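2-dehydropantoate 2-reductase (Geobacter metallireducens, PDB 3HN2) probably catalyses the NADPH-dependent reduction of 2-dehydropantoate (ketopantoate) to (R)-pantoate, the second step from 3-methyl-2-oxobutanoate in pantothenate biosynthesis. Local coordinates at residues M221-A226 with P290-L295; I146-F151 with E161-F166; L102-G107 with P268-A273; G14-A19 with L44-I49. All blocks are in the same frame, centred on the assembly; numbering follows the deposited sequence.

How the interactions relate
Interactions 2, 3 and 4 meet in the N-terminal, Rossmann-type half of the chain, where three side chains form a cluster: Ile146 CG2 lies 3.9 Å from Leu102 CD2, Ile146 CG1 lies 3.6 Å from Tyr17 OH, and Leu102 CD1 lies 3.7 Å from Tyr17 CD2. Interaction 3 also reaches the helical C-terminal half, so it spans the interdomain cleft that holds the active site in ketopantoate reductases. Interaction 1 belongs to that helical half alone. Its nearest atoms are about 6 Å from those of interaction 3, whose helix 271-284 is followed in the chain by helix 290-302, but about 20 Å from interaction 4, across the chain's centre.

Interaction 1. Residues M221-A226 with P290-L295; sequences MLEVIA and PRVEML
The carboxylate of Glu223 meets the Arg291 guanidinium at its edge, with OE2 near the guanidinium plane and Glu223 CG within it, while the two planes are turned 47° apart. The contact joins two helices of the C-terminal helical domain: Glu223, on helix 211-229, reaches across to the first turn of helix 290-302, and the two segment axes come within 9.2 Å at a steep crossing angle of -110°. CG stands anti to the carbonyl carbon of Glu223 and the chain beyond it is extended, which carries the carboxylate straight to the helix start. There OE1 accepts a nearly straight bond from Val292 N at 3.2 Å, met on its syn side 25° out of the carboxylate plane, and a weak, bent one from Arg291 N at 3.1 Å. OE2 takes a second weak bond from Arg291 N and pairs with Arg291 NH1 in a salt bridge, although the modelled separation is too short for its exact length to be trusted. The buried carboxylate is thus gripped by backbone and side chain together, and the amino end of the helix probably stabilises its negative charge. Replacing Glu223 with a leucine would probably leave the amides of Arg291 and Val292 without this acceptor and the guanidinium without its charged mate. Beside the carboxylate, Val224 CG2 lies 4.2 Å from Val292 CG2, the one apolar pair across the segments, and Val292 also packs on Phe275 and Leu279 of helix 271-284; Val292 CG2 comes within 3.4 Å of Glu223 OE1.

Interaction 2. Residues I146-F151 with E161-F166; sequences IILGEF and ELAAMF
Phe166 N donates to Leu162 O at 3.0 Å within the helix; no hydrogen bond forms across the contact itself, and the side chains that meet are apolar. Ile146 places its CD1 methyl over one face of the Phe166 ring in a CH-pi contact, 4.1 Å from the centroid and 19° off the normal, displaced toward the rim on the CE1 side. The two side chains cross at about a right angle, so the isoleucine comes down onto the ring end-on. Leu148 works through a single branch: its CD1 methyl comes nearest to the backbone, 3.7 Å from Ala163 N, and lies 3.8 Å from Leu162 CB, 4.3 Å from Ala163 CB and 4.1 Å from Phe166 CD2. CG of Leu148 is anti to the carbonyl carbon (chi1 -70°), with CD1 extended toward the helix. With an alanine in place of Phe166, the Ile146 methyl would probably lose the ring face it rests on, and a gap would be likely to open beside Leu148 CD1. Leu148 and Phe166 both touch Cys173 of the adjoining strand as well. Strand and helix axes run nearly antiparallel, at 161° and 9.5 Å apart. Such packing is characteristic of a beta-alpha-beta crossover, here strand 142-150, helix 157-168 and the parallel strand 173-175 at the edge of the Rossmann-type sheet.

Interaction 3. Residues L102-G107 with P268-A273; sequences LQNGLG and PLEIAA
Asn104 leads from the loop after strand 98-101 toward Glu270, just before helix 271-284. Its CB lies 4.2 Å from Glu270 OE2; with CG anti to the carbonyl carbon (chi1 -65°), the amide reaches on so that ND2, at the tip, stands 3.7 Å from the same OE2. The two side chains cross at about a right angle, yet amide and carboxylate planes are only 25° apart. At 3.7 Å ND2 and OE2 are neighbours, not hydrogen-bonded; the other carboxylate oxygen, Glu270 OE1, is hydrogen-bonded to Thr79 OG1. The backbone makes the firmer link. Leu106 N donates to Ala273 O at 3.2 Å, fairly straight at 158°, approaching from above the carbonyl plane. Gly105 CA adds a CH...O contact to that oxygen at 3.4 Å. The glycine has a positive phi, and a CB on it would collide with Ala273 O, so the absence of a side chain lets loop and helix come this close. Ala273 CB in turn packs 3.5 Å from Asn104 O, which also accepts a bond from Asn108 ND2. Arg183 of helix 179-200 ties the loop further, bonding to Gln103 O and Gly105 O. The contact bridges the Rossmann-type and helical domains, between which the active site of this family lies. Between the two segments the direct hydrogen bond is thus a backbone one, while the Asn104 amide and Glu270 carboxylate approach without bonding to each other.

Interaction 4. Residues G14-A19 with L44-I49; sequences GLYYGA and LKVFSI
Leu15 and Leu44 approach at a slant and touch methyl to methyl, CD2 to CD2, at 3.8 Å. Leu44 holds its CG between the backbone N and the carbonyl carbon (chi1 61°), which turns the branch toward the helix, where CD2 takes Leu15 and CD1 reaches Ala19 CB at 3.9 Å. Ala19 CB is shared, since Val46 CG2 closes on it from the next inward-facing position of the strand, at 3.8 Å. The other branch of Val46, CG1, meets the Tyr16 ring at its edge, 4.2 Å from CD1. Helix 14-23 follows strand 5-8 and carries Gly14, the last glycine of what appears to be the GxGxxG motif of a Rossmann dinucleotide-binding domain; strand 44-48, the central strand of a small three-stranded sheet, crosses it almost perpendicularly, at 94°. Farther along, Ser48 OG also lies near the ring plane of Tyr16, 4.1 Å from CE1. Tyr16 CG is anti to its own amide nitrogen (chi1 174°), which swings the ring along the strand toward Ser48. His140 of strand 137-140 stacks on the Tyr16 ring, and its ND1 makes a weak hydrogen bond with Ser48 OG.

Interaction 1. Residues M221-A226 with P290-L295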
loop_
_atom_site.group_PDB
_atom_site.type_symbol
_atom_site.label_atom_id
_atom_site.label_comp_id
_atom_site.label_asym_id
_atom_site.label_seq_id
_atom_site.Cartn_x
_atom_site.Cartn_y
_atom_site.Cartn_z
ATOM N N MET A 221 4.872 13.177 11.732
ATOM C CA MET A 221 4.554 11.880 12.312
ATOM C C MET A 221 5.069 11.678 13.731
ATOM O O MET A 221 4.312 11.232 14.605
ATOM C CB MET A 221 5.073 10.770 11.427
ATOM C CG MET A 221 4.183 10.512 10.245
ATOM S SD MET A 221 4.571 8.934 9.486
ATOM C CE MET A 221 3.295 8.963 8.249
ATOM N N LEU A 222 6.340 12.020 13.961
ATOM C CA LEU A 222 6.926 11.953 15.306
ATOM C C LEU A 222 6.205 12.807 16.371
ATOM O O LEU A 222 6.219 12.459 17.550
ATOM C CB LEU A 222 8.404 12.320 15.271
ATOM C CG LEU A 222 9.342 11.259 14.695
ATOM C CD1 LEU A 222 10.635 11.871 14.125
ATOM C CD2 LEU A 222 9.647 10.213 15.735
ATOM N N GLU A 223 5.594 13.910 15.943
ATOM C CA GLU A 223 4.882 14.815 16.833
ATOM C C GLU A 223 3.568 14.203 17.283
ATOM O O GLU A 223 3.245 14.233 18.467
ATOM C CB GLU A 223 4.623 16.157 16.147
ATOM C CG GLU A 223 5.859 17.025 15.976
ATOM C CD GLU A 223 5.549 18.388 15.378
ATOM O OE1 GLU A 223 4.358 18.774 15.301
ATOM O OE2 GLU A 223 6.513 19.077 14.984
ATOM N N VAL A 224 2.834 13.643 16.321
ATOM C CA VAL A 224 1.580 12.927 16.555
ATOM C C VAL A 224 1.779 11.753 17.513
ATOM O O VAL A 224 0.957 11.531 18.409
ATOM C CB VAL A 224 0.962 12.436 15.219
ATOM C CG1 VAL A 224 -0.351 11.710 15.444
ATOM C CG2 VAL A 224 0.744 13.606 14.269
ATOM N N ILE A 225 2.879 11.025 17.327
ATOM C CA ILE A 225 3.282 9.938 18.223
ATOM C C ILE A 225 3.576 10.451 19.645
ATOM O O ILE A 225 3.122 9.852 20.632
ATOM C CB ILE A 225 4.483 9.146 17.641
ATOM C CG1 ILE A 225 4.028 8.285 16.459
ATOM C CG2 ILE A 225 5.124 8.248 18.690
ATOM C CD1 ILE A 225 5.176 7.765 15.588
ATOM N N ALA A 226 4.297 11.570 19.739
ATOM C CA ALA A 226 4.616 12.193 21.027
ATOM C C ALA A 226 3.359 12.684 21.756
ATOM O O ALA A 226 3.256 12.587 22.985
ATOM C CB ALA A 226 5.587 13.321 20.839
ATOM N N PRO A 290 4.815 21.878 16.826
ATOM C CA PRO A 290 4.861 23.056 15.948
ATOM C C PRO A 290 4.400 22.788 14.522
ATOM O O PRO A 290 3.798 23.663 13.893
ATOM C CB PRO A 290 6.346 23.445 15.948
ATOM C CG PRO A 290 6.964 22.688 17.081
ATOM C CD PRO A 290 6.169 21.437 17.203
ATOM N N ARG A 291 4.669 21.585 14.022
ATOM C CA ARG A 291 4.375 21.258 12.628
ATOM C C ARG A 291 2.888 21.022 12.409
ATOM O O ARG A 291 2.291 21.571 11.459
ATOM C CB ARG A 291 5.223 20.074 12.142
ATOM C CG ARG A 291 6.687 20.442 11.909
ATOM C CD ARG A 291 7.536 19.246 11.443
ATOM N NE ARG A 291 8.936 19.402 11.846
ATOM C CZ ARG A 291 9.434 19.051 13.033
ATOM N NH1 ARG A 291 8.659 18.511 13.968
ATOM N NH2 ARG A 291 10.716 19.245 13.295
ATOM N N VAL A 292 2.277 20.245 13.313
ATOM C CA VAL A 292 0.821 20.026 13.276
ATOM C C VAL A 292 0.123 21.381 13.354
ATOM O O VAL A 292 -0.841 21.632 12.620
ATOM C CB VAL A 292 0.320 19.008 14.344
ATOM C CG1 VAL A 292 -1.117 18.599 14.059
ATOM C CG2 VAL A 292 1.212 17.741 14.375
ATOM N N GLU A 293 0.703 22.302 14.113
ATOM C CA GLU A 293 0.082 23.604 14.338
ATOM C C GLU A 293 0.123 24.458 13.117
ATOM O O GLU A 293 -0.905 24.979 12.690
ATOM C CB GLU A 293 0.726 24.353 15.504
ATOM C CG GLU A 293 -0.168 24.406 16.736
ATOM C CD GLU A 293 0.187 25.541 17.674
ATOM O OE1 GLU A 293 0.133 26.712 17.244
ATOM O OE2 GLU A 293 0.508 25.260 18.847
ATOM N N MET A 294 1.322 24.587 12.559
ATOM C CA MET A 294 1.536 25.289 11.317
ATOM C C MET A 294 0.619 24.723 10.238
ATOM O O MET A 294 -0.087 25.484 9.574
ATOM C CB MET A 294 3.000 25.163 10.913
ATOM C CG MET A 294 3.394 26.024 9.753
ATOM S SD MET A 294 5.169 26.079 9.589
ATOM C CE MET A 294 5.248 26.635 7.893
ATOM N N LEU A 295 0.591 23.391 10.114
ATOM C CA LEU A 295 -0.290 22.714 9.156
ATOM C C LEU A 295 -1.774 23.049 9.343
ATOM O O LEU A 295 -2.419 23.531 8.405
ATOM C CB LEU A 295 -0.068 21.203 9.203
ATOM C CG LEU A 295 -0.552 20.347 8.022
ATOM C CD1 LEU A 295 -0.403 21.059 6.687
ATOM C CD2 LEU A 295 0.224 19.041 8.009
#

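Interaction 2. Residues I146-F151 with E161-F166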
loop_
_atom_site.group_PDB
_atom_site.type_symbol
_atom_site.label_atom_id
_atom_site.label_comp_id
_atom_site.label_asym_id
_atom_site.label_seq_id
_atom_site.Cartn_x
_atom_site.Cartn_y
_atom_site.Cartn_z
ATOM N N ILE A 146 -11.699 -2.587 9.207
ATOM C CA ILE A 146 -12.155 -1.829 10.375
ATOM C C ILE A 146 -11.575 -2.433 11.659
ATOM O O ILE A 146 -11.538 -3.655 11.808
ATOM C CB ILE A 146 -13.721 -1.809 10.477
ATOM C CG1 ILE A 146 -14.373 -1.252 9.208
ATOM C CG2 ILE A 146 -14.204 -0.992 11.694
ATOM C CD1 ILE A 146 -15.899 -1.279 9.237
ATOM N N ILE A 147 -11.121 -1.584 12.580
ATOM C CA ILE A 147 -10.750 -2.031 13.923
ATOM C C ILE A 147 -11.796 -1.518 14.934
ATOM O O ILE A 147 -12.013 -0.309 15.053
ATOM C CB ILE A 147 -9.328 -1.566 14.330
ATOM C CG1 ILE A 147 -8.320 -1.780 13.191
ATOM C CG2 ILE A 147 -8.859 -2.294 15.595
ATOM C CD1 ILE A 147 -6.967 -1.134 13.447
ATOM N N LEU A 148 -12.432 -2.446 15.652
ATOM C CA LEU A 148 -13.541 -2.124 16.575
ATOM C C LEU A 148 -13.126 -2.079 18.044
ATOM O O LEU A 148 -12.606 -3.055 18.584
ATOM C CB LEU A 148 -14.690 -3.128 16.413
ATOM C CG LEU A 148 -15.519 -3.099 15.125
ATOM C CD1 LEU A 148 -16.625 -4.108 15.159
ATOM C CD2 LEU A 148 -16.063 -1.708 14.831
ATOM N N GLY A 149 -13.360 -0.938 18.683
ATOM C CA GLY A 149 -13.126 -0.802 20.118
ATOM C C GLY A 149 -14.342 -0.264 20.862
ATOM O O GLY A 149 -15.158 0.469 20.306
ATOM N N GLU A 150 -14.476 -0.624 22.127
ATOM C CA GLU A 150 -15.517 -0.005 22.938
ATOM C C GLU A 150 -14.946 1.174 23.707
ATOM O O GLU A 150 -13.838 1.092 24.250
ATOM C CB GLU A 150 -16.191 -1.012 23.868
ATOM C CG GLU A 150 -15.257 -1.901 24.654
ATOM C CD GLU A 150 -15.992 -2.847 25.583
ATOM O OE1 GLU A 150 -15.306 -3.677 26.208
ATOM O OE2 GLU A 150 -17.239 -2.763 25.698
ATOM N N PHE A 151 -15.686 2.280 23.712
ATOM C CA PHE A 151 -15.291 3.459 24.467
ATOM C C PHE A 151 -15.178 3.151 25.968
ATOM O O PHE A 151 -14.113 3.321 26.557
ATOM C CB PHE A 151 -16.247 4.623 24.212
ATOM C CG PHE A 151 -15.900 5.863 24.985
ATOM C CD1 PHE A 151 -14.763 6.604 24.657
ATOM C CD2 PHE A 151 -16.700 6.285 26.051
ATOM C CE1 PHE A 151 -14.427 7.744 25.370
ATOM C CE2 PHE A 151 -16.372 7.430 26.773
ATOM C CZ PHE A 151 -15.234 8.165 26.431
ATOM N N GLU A 161 -19.543 -9.750 18.537
ATOM C CA GLU A 161 -20.784 -9.893 17.759
ATOM C C GLU A 161 -20.845 -8.901 16.603
ATOM O O GLU A 161 -21.327 -9.241 15.525
ATOM C CB GLU A 161 -22.033 -9.732 18.636
ATOM C CG GLU A 161 -22.474 -11.001 19.369
ATOM C CD GLU A 161 -23.532 -10.745 20.449
ATOM O OE1 GLU A 161 -23.815 -9.568 20.775
ATOM O OE2 GLU A 161 -24.086 -11.734 20.978
ATOM N N LEU A 162 -20.368 -7.679 16.838
ATOM C CA LEU A 162 -20.264 -6.669 15.784
ATOM C C LEU A 162 -19.164 -7.010 14.771
ATOM O O LEU A 162 -19.359 -6.854 13.565
ATOM C CB LEU A 162 -20.025 -5.278 16.383
ATOM C CG LEU A 162 -21.204 -4.570 17.055
ATOM C CD1 LEU A 162 -20.748 -3.261 17.685
ATOM C CD2 LEU A 162 -22.336 -4.320 16.070
ATOM N N ALA A 163 -18.024 -7.479 15.278
ATOM C CA ALA A 163 -16.905 -7.940 14.456
ATOM C C ALA A 163 -17.314 -9.088 13.543
ATOM O O ALA A 163 -16.966 -9.095 12.358
ATOM C CB ALA A 163 -15.738 -8.361 15.333
ATOM N N ALA A 164 -18.058 -10.044 14.107
ATOM C CA ALA A 164 -18.600 -11.178 13.358
ATOM C C ALA A 164 -19.561 -10.703 12.276
ATOM O O ALA A 164 -19.486 -11.156 11.131
ATOM C CB ALA A 164 -19.295 -12.158 14.295
ATOM N N MET A 165 -20.439 -9.772 12.652
ATOM C CA MET A 165 -21.425 -9.177 11.750
ATOM C C MET A 165 -20.780 -8.522 10.519
ATOM O O MET A 165 -21.269 -8.694 9.402
ATOM C CB MET A 165 -22.291 -8.163 12.510
ATOM C CG MET A 165 -23.412 -7.549 11.695
ATOM S SD MET A 165 -23.818 -5.898 12.270
ATOM C CE MET A 165 -25.025 -6.282 13.546
ATOM N N PHE A 166 -19.688 -7.787 10.731
ATOM C CA PHE A 166 -18.933 -7.196 9.615
ATOM C C PHE A 166 -18.215 -8.227 8.751
ATOM O O PHE A 166 -18.256 -8.130 7.531
ATOM C CB PHE A 166 -17.933 -6.148 10.097
ATOM C CG PHE A 166 -18.537 -4.796 10.337
ATOM C CD1 PHE A 166 -18.948 -4.006 9.269
ATOM C CD2 PHE A 166 -18.679 -4.307 11.628
ATOM C CE1 PHE A 166 -19.503 -2.751 9.484
ATOM C CE2 PHE A 166 -19.229 -3.054 11.853
ATOM C CZ PHE A 166 -19.639 -2.272 10.779
#

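Interaction 3. Residues L102-G107 with P268-A273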
loop_
_atom_site.group_PDB
_atom_site.type_symbol
_atom_site.label_atom_id
_atom_site.label_comp_id
_atom_site.label_asym_id
_atom_site.label_seq_id
_atom_site.Cartn_x
_atom_site.Cartn_y
_atom_site.Cartn_z
ATOM N N LEU A 102 -17.668 5.804 12.979
ATOM C CA LEU A 102 -16.637 5.423 12.002
ATOM C C LEU A 102 -15.964 6.633 11.368
ATOM O O LEU A 102 -15.153 6.500 10.449
ATOM C CB LEU A 102 -17.238 4.554 10.898
ATOM C CG LEU A 102 -17.494 3.068 11.138
ATOM C CD1 LEU A 102 -18.302 2.513 9.989
ATOM C CD2 LEU A 102 -16.199 2.307 11.280
ATOM N N GLN A 103 -16.307 7.811 11.874
ATOM C CA GLN A 103 -15.801 9.073 11.354
ATOM C C GLN A 103 -14.364 9.344 11.771
ATOM O O GLN A 103 -13.790 8.615 12.575
ATOM C CB GLN A 103 -16.729 10.217 11.765
ATOM C CG GLN A 103 -17.847 9.769 12.701
ATOM C CD GLN A 103 -18.595 10.914 13.347
ATOM O OE1 GLN A 103 -18.644 11.016 14.568
ATOM N NE2 GLN A 103 -19.183 11.780 12.532
ATOM N N ASN A 104 -13.790 10.403 11.214
ATOM C CA ASN A 104 -12.362 10.677 11.347
ATOM C C ASN A 104 -11.993 11.583 12.514
ATOM O O ASN A 104 -12.783 12.422 12.942
ATOM C CB ASN A 104 -11.822 11.265 10.039
ATOM C CG ASN A 104 -11.884 10.280 8.889
ATOM O OD1 ASN A 104 -12.140 9.089 9.085
ATOM N ND2 ASN A 104 -11.646 10.773 7.680
ATOM N N GLY A 105 -10.776 11.402 13.018
ATOM C CA GLY A 105 -10.233 12.257 14.056
ATOM C C GLY A 105 -10.656 11.817 15.434
ATOM O O GLY A 105 -10.948 10.646 15.659
ATOM N N LEU A 106 -10.701 12.773 16.352
ATOM C CA LEU A 106 -10.989 12.488 17.741
ATOM C C LEU A 106 -12.271 13.141 18.229
ATOM O O LEU A 106 -12.962 13.833 17.476
ATOM C CB LEU A 106 -9.846 12.983 18.610
ATOM C CG LEU A 106 -8.470 12.350 18.525
ATOM C CD1 LEU A 106 -7.591 13.038 19.559
ATOM C CD2 LEU A 106 -8.477 10.850 18.754
ATOM N N GLY A 107 -12.584 12.904 19.501
ATOM C CA GLY A 107 -13.684 13.582 20.169
ATOM C C GLY A 107 -15.053 13.004 19.886
ATOM O O GLY A 107 -15.987 13.235 20.654
ATOM N N PRO A 268 -16.547 21.854 2.840
ATOM C CA PRO A 268 -15.742 22.101 4.047
ATOM C C PRO A 268 -14.869 20.927 4.497
ATOM O O PRO A 268 -15.131 19.776 4.137
ATOM C CB PRO A 268 -16.794 22.428 5.117
ATOM C CG PRO A 268 -18.057 21.867 4.605
ATOM C CD PRO A 268 -17.987 21.996 3.125
ATOM N N LEU A 269 -13.839 21.236 5.278
ATOM C CA LEU A 269 -12.845 20.250 5.680
ATOM C C LEU A 269 -12.957 19.895 7.158
ATOM O O LEU A 269 -13.425 20.699 7.969
ATOM C CB LEU A 269 -11.437 20.751 5.357
ATOM C CG LEU A 269 -11.194 21.291 3.938
ATOM C CD1 LEU A 269 -9.753 21.730 3.764
ATOM C CD2 LEU A 269 -11.554 20.279 2.869
ATOM N N GLU A 270 -12.517 18.685 7.497
ATOM C CA GLU A 270 -12.579 18.182 8.864
ATOM C C GLU A 270 -11.342 18.573 9.687
ATOM O O GLU A 270 -10.725 17.718 10.328
ATOM C CB GLU A 270 -12.752 16.659 8.859
ATOM C CG GLU A 270 -13.864 16.117 7.955
ATOM C CD GLU A 270 -14.153 14.635 8.202
ATOM O OE1 GLU A 270 -14.795 14.309 9.229
ATOM O OE2 GLU A 270 -13.747 13.796 7.368
ATOM N N ILE A 271 -10.987 19.862 9.670
ATOM C CA ILE A 271 -9.811 20.371 10.387
ATOM C C ILE A 271 -9.966 20.186 11.891
ATOM O O ILE A 271 -9.028 19.754 12.562
ATOM C CB ILE A 271 -9.551 21.881 10.099
ATOM C CG1 ILE A 271 -9.494 22.170 8.596
ATOM C CG2 ILE A 271 -8.287 22.387 10.828
ATOM C CD1 ILE A 271 -8.245 21.656 7.899
ATOM N N ALA A 272 -11.158 20.501 12.406
ATOM C CA ALA A 272 -11.435 20.467 13.846
ATOM C C ALA A 272 -11.086 19.116 14.468
ATOM O O ALA A 272 -10.247 19.048 15.371
ATOM C CB ALA A 272 -12.874 20.845 14.115
ATOM N N ALA A 273 -11.668 18.045 13.936
ATOM C CA ALA A 273 -11.466 16.692 14.474
ATOM C C ALA A 273 -10.092 16.073 14.178
ATOM O O ALA A 273 -9.498 15.443 15.053
ATOM C CB ALA A 273 -12.570 15.774 13.994
#

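Interaction 4. Residues G14-A19 with L44-I49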
loop_
_atom_site.group_PDB
_atom_site.type_symbol
_atom_site.label_atom_id
_atom_site.label_comp_id
_atom_site.label_asym_id
_atom_site.label_seq_id
_atom_site.Cartn_x
_atom_site.Cartn_y
_atom_site.Cartn_z
ATOM N N GLY A 14 -20.369 5.510 4.749
ATOM C CA GLY A 14 -21.628 5.111 5.364
ATOM C C GLY A 14 -22.506 4.327 4.409
ATOM O O GLY A 14 -23.157 3.351 4.803
ATOM N N LEU A 15 -22.513 4.754 3.147
ATOM C CA LEU A 15 -23.250 4.061 2.101
ATOM C C LEU A 15 -22.615 2.715 1.787
ATOM O O LEU A 15 -23.315 1.703 1.744
ATOM C CB LEU A 15 -23.342 4.916 0.835
ATOM C CG LEU A 15 -24.339 6.080 0.764
ATOM C CD1 LEU A 15 -24.195 6.806 -0.558
ATOM C CD2 LEU A 15 -25.779 5.617 0.946
ATOM N N TYR A 16 -21.294 2.714 1.594
ATOM C CA TYR A 16 -20.524 1.507 1.268
ATOM C C TYR A 16 -20.694 0.393 2.292
ATOM O O TYR A 16 -20.966 -0.747 1.925
ATOM C CB TYR A 16 -19.039 1.842 1.101
ATOM C CG TYR A 16 -18.132 0.643 0.913
ATOM C CD1 TYR A 16 -18.167 -0.112 -0.262
ATOM C CD2 TYR A 16 -17.222 0.274 1.903
ATOM C CE1 TYR A 16 -17.327 -1.214 -0.437
ATOM C CE2 TYR A 16 -16.373 -0.820 1.734
ATOM C CZ TYR A 16 -16.429 -1.556 0.562
ATOM O OH TYR A 16 -15.595 -2.640 0.398
ATOM N N TYR A 17 -20.538 0.729 3.568
ATOM C CA TYR A 17 -20.688 -0.254 4.635
ATOM C C TYR A 17 -22.131 -0.702 4.828
ATOM O O TYR A 17 -22.387 -1.881 5.059
ATOM C CB TYR A 17 -20.089 0.255 5.948
ATOM C CG TYR A 17 -18.578 0.284 5.948
ATOM C CD1 TYR A 17 -17.835 -0.790 5.451
ATOM C CD2 TYR A 17 -17.888 1.381 6.454
ATOM C CE1 TYR A 17 -16.443 -0.762 5.449
ATOM C CE2 TYR A 17 -16.500 1.417 6.461
ATOM C CZ TYR A 17 -15.784 0.345 5.961
ATOM O OH TYR A 17 -14.411 0.391 5.974
ATOM N N GLY A 18 -23.064 0.235 4.702
ATOM C CA GLY A 18 -24.489 -0.075 4.803
ATOM C C GLY A 18 -24.987 -0.955 3.672
ATOM O O GLY A 18 -25.842 -1.821 3.884
ATOM N N ALA A 19 -24.450 -0.730 2.474
ATOM C CA ALA A 19 -24.791 -1.532 1.301
ATOM C C ALA A 19 -24.269 -2.953 1.428
ATOM O O ALA A 19 -24.936 -3.892 1.004
ATOM C CB ALA A 19 -24.263 -0.891 0.037
ATOM N N LEU A 44 -29.275 2.310 -5.008
ATOM C CA LEU A 44 -27.875 2.718 -5.139
ATOM C C LEU A 44 -26.988 1.656 -5.793
ATOM O O LEU A 44 -27.182 0.454 -5.597
ATOM C CB LEU A 44 -27.295 3.214 -3.805
ATOM C CG LEU A 44 -27.212 2.321 -2.565
ATOM C CD1 LEU A 44 -25.827 1.726 -2.412
ATOM C CD2 LEU A 44 -27.580 3.114 -1.327
ATOM N N LYS A 45 -26.022 2.126 -6.577
ATOM C CA LYS A 45 -25.076 1.262 -7.268
ATOM C C LYS A 45 -23.718 1.344 -6.589
ATOM O O LYS A 45 -23.184 2.435 -6.387
ATOM C CB LYS A 45 -24.934 1.674 -8.736
ATOM C CG LYS A 45 -26.237 1.737 -9.518
ATOM C CD LYS A 45 -25.967 1.628 -11.009
ATOM C CE LYS A 45 -27.228 1.279 -11.779
ATOM N NZ LYS A 45 -26.923 0.866 -13.176
ATOM N N VAL A 46 -23.162 0.190 -6.231
ATOM C CA VAL A 46 -21.822 0.139 -5.654
ATOM C C VAL A 46 -20.846 -0.414 -6.680
ATOM O O VAL A 46 -20.993 -1.540 -7.151
ATOM C CB VAL A 46 -21.768 -0.701 -4.351
ATOM C CG1 VAL A 46 -20.340 -0.815 -3.831
ATOM C CG2 VAL A 46 -22.649 -0.083 -3.288
ATOM N N PHE A 47 -19.861 0.400 -7.032
ATOM C CA PHE A 47 -18.786 -0.029 -7.908
ATOM C C PHE A 47 -17.559 -0.307 -7.054
ATOM O O PHE A 47 -17.126 0.544 -6.283
ATOM C CB PHE A 47 -18.502 1.026 -8.981
ATOM C CG PHE A 47 -19.715 1.416 -9.779
ATOM C CD1 PHE A 47 -20.379 2.610 -9.520
ATOM C CD2 PHE A 47 -20.208 0.581 -10.777
ATOM C CE1 PHE A 47 -21.510 2.970 -10.250
ATOM C CE2 PHE A 47 -21.337 0.933 -11.513
ATOM C CZ PHE A 47 -21.988 2.129 -11.248
ATOM N N SER A 48 -17.025 -1.518 -7.173
ATOM C CA SER A 48 -15.866 -1.923 -6.388
ATOM C C SER A 48 -14.755 -2.477 -7.263
ATOM O O SER A 48 -14.960 -2.797 -8.434
ATOM C CB SER A 48 -16.259 -2.979 -5.351
ATOM O OG SER A 48 -17.014 -2.415 -4.299
ATOM N N ILE A 49 -13.573 -2.586 -6.671
ATOM C CA ILE A 49 -12.480 -3.343 -7.255
ATOM C C ILE A 49 -12.758 -4.838 -7.070
ATOM O O ILE A 49 -12.247 -5.676 -7.817
ATOM C CB ILE A 49 -11.136 -2.964 -6.612
ATOM C CG1 ILE A 49 -11.287 -2.828 -5.091
ATOM C CG2 ILE A 49 -10.618 -1.662 -7.214
ATOM C CD1 ILE A 49 -10.027 -3.109 -4.317
#